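Local coordinates for sporulation inhibitor of replication protein SirA (Bacillus subtilis, PDB 4TPS) that inhibits DNA replication initiation during sporulation, preventing DnaA from associating with the origin or, alternatively, binding DnaA domain I and blocking its interaction with DnaD, at residues 121-124 and 125-128. Sequence-based numbering, arbitrary orientation.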
loop_
_atom_site.group_PDB
_atom_site.type_symbol
_atom_site.label_atom_id
_atom_site.label_comp_id
_atom_site.label_asym_id
_atom_site.label_seq_id
_atom_site.Cartn_x
_atom_site.Cartn_y
_atom_site.Cartn_z
ATOM N N PHE A 121 -4.173 -2.285 -22.109
ATOM C CA PHE A 121 -3.946 -1.351 -21.019
ATOM C C PHE A 121 -2.665 -1.680 -20.229
ATOM O O PHE A 121 -1.894 -0.782 -19.885
ATOM C CB PHE A 121 -5.156 -1.291 -20.115
ATOM C CG PHE A 121 -6.387 -0.666 -20.769
ATOM C CD1 PHE A 121 -6.346 0.611 -21.256
ATOM C CD2 PHE A 121 -7.577 -1.348 -20.817
ATOM C CE1 PHE A 121 -7.444 1.219 -21.851
ATOM C CE2 PHE A 121 -8.697 -0.769 -21.406
ATOM C CZ PHE A 121 -8.616 0.516 -21.916
ATOM N N PHE A 122 -2.431 -2.958 -19.968
ATOM C CA PHE A 122 -1.267 -3.383 -19.192
ATOM C C PHE A 122 -0.008 -3.002 -19.938
ATOM O O PHE A 122 0.998 -2.675 -19.309
ATOM C CB PHE A 122 -1.206 -4.897 -18.902
ATOM C CG PHE A 122 -2.289 -5.424 -17.955
ATOM C CD1 PHE A 122 -2.916 -4.617 -17.048
ATOM C CD2 PHE A 122 -2.554 -6.801 -17.907
ATOM C CE1 PHE A 122 -3.882 -5.110 -16.196
ATOM C CE2 PHE A 122 -3.510 -7.305 -17.047
ATOM C CZ PHE A 122 -4.137 -6.454 -16.143
ATOM N N GLU A 123 -0.014 -3.084 -21.261
ATOM C CA GLU A 123 1.175 -2.712 -22.044
ATOM C C GLU A 123 1.476 -1.200 -21.896
ATOM O O GLU A 123 2.637 -0.816 -21.774
ATOM C CB GLU A 123 0.969 -3.023 -23.522
ATOM C CG GLU A 123 2.249 -2.978 -24.301
ATOM C CD GLU A 123 3.135 -4.233 -24.130
ATOM O OE1 GLU A 123 4.117 -4.341 -24.890
ATOM O OE2 GLU A 123 2.905 -5.111 -23.256
ATOM N N VAL A 124 0.457 -0.341 -21.869
ATOM C CA VAL A 124 0.707 1.090 -21.651
ATOM C C VAL A 124 1.317 1.284 -20.233
ATOM O O VAL A 124 2.353 1.925 -20.063
ATOM C CB VAL A 124 -0.588 1.872 -21.800
ATOM C CG1 VAL A 124 -0.443 3.321 -21.369
ATOM C CG2 VAL A 124 -1.095 1.791 -23.245
ATOM N N LEU A 125 0.715 0.664 -19.252
ATOM C CA LEU A 125 1.150 0.766 -17.849
ATOM C C LEU A 125 2.593 0.290 -17.640
ATOM O O LEU A 125 3.382 0.972 -17.018
ATOM C CB LEU A 125 0.187 -0.033 -16.927
ATOM C CG LEU A 125 -1.216 0.591 -16.807
ATOM C CD1 LEU A 125 -2.127 -0.362 -16.052
ATOM C CD2 LEU A 125 -1.201 1.898 -16.110
ATOM N N ARG A 126 2.948 -0.843 -18.213
ATOM C CA ARG A 126 4.247 -1.421 -17.995
ATOM C C ARG A 126 5.330 -0.575 -18.674
ATOM O O ARG A 126 6.455 -0.620 -18.246
ATOM C CB ARG A 126 4.299 -2.902 -18.359
ATOM C CG ARG A 126 4.418 -3.206 -19.836
ATOM C CD ARG A 126 4.165 -4.682 -20.094
ATOM N NE ARG A 126 4.598 -4.968 -21.456
ATOM C CZ ARG A 126 5.591 -5.788 -21.797
ATOM N NH1 ARG A 126 6.292 -6.491 -20.900
ATOM N NH2 ARG A 126 5.880 -5.926 -23.076
ATOM N N LYS A 127 4.975 0.192 -19.711
ATOM C CA LYS A 127 5.936 1.110 -20.304
ATOM C C LYS A 127 6.057 2.459 -19.550
ATOM O O LYS A 127 6.992 3.217 -19.727
ATOM C CB LYS A 127 5.554 1.323 -21.773
ATOM C CG LYS A 127 5.749 0.058 -22.619
ATOM C CD LYS A 127 5.212 0.277 -24.009
ATOM C CE LYS A 127 5.306 -0.960 -24.883
ATOM N NZ LYS A 127 4.329 -0.970 -26.038
ATOM N N VAL A 128 5.107 2.757 -18.695
ATOM C CA VAL A 128 5.165 3.915 -17.853
ATOM C C VAL A 128 5.994 3.638 -16.615
ATOM O O VAL A 128 6.787 4.493 -16.199
ATOM C CB VAL A 128 3.752 4.345 -17.471
ATOM C CG1 VAL A 128 3.746 5.371 -16.322
ATOM C CG2 VAL A 128 3.063 4.924 -18.709
#
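E123 and R126, one turn apart on a helix, run side by side and pair through their charged ends. The carboxylate lies at the edge of the guanidinium with the two planes 38° apart, and both oxygens are used. OE1 of E123 takes a nearly straight bond from NH2 of R126 at 3.0 Å, received on the syn side, though out of the carboxylate plane. OE2 of E123 lies 2.5 Å from NE of R126, shorter than a normal bond and so doubtful in detail; the pairing rests mainly on the NH2 bond. Two torsions make this possible: R126 starts with CG between its backbone N and carbonyl carbon (chi1 79°) and then runs extended to NE, whereas E123 bends at chi2 (78°) to bring its carboxylate alongside. K127 adds a looser second charge, its extended chain placing NZ 3.6 Å from OE1 of E123 and also close to CG of E123. The result is a three-residue network, and NH1 of R126 ties it to the backbone oxygen of N146.

All this sits on helix 116-128, which packs on the antiparallel sheet. F121, F122 and L125 face that side: F122 and L125 touch loosely, CD1 to CD1 at 4.4 Å, with the leucine methyl at the ring's edge, and all three reach strand 106-113. V124 turns to M67 and R70 of helix 64-75.

Along the backbone, L125 N bonds F121 O at 3.0 Å and R126 N bonds F122 O at 2.9 Å; K127 N bonds E123 O at 3.3 Å, and V128 N has a weak bond to V124 O and another bond to L125 O.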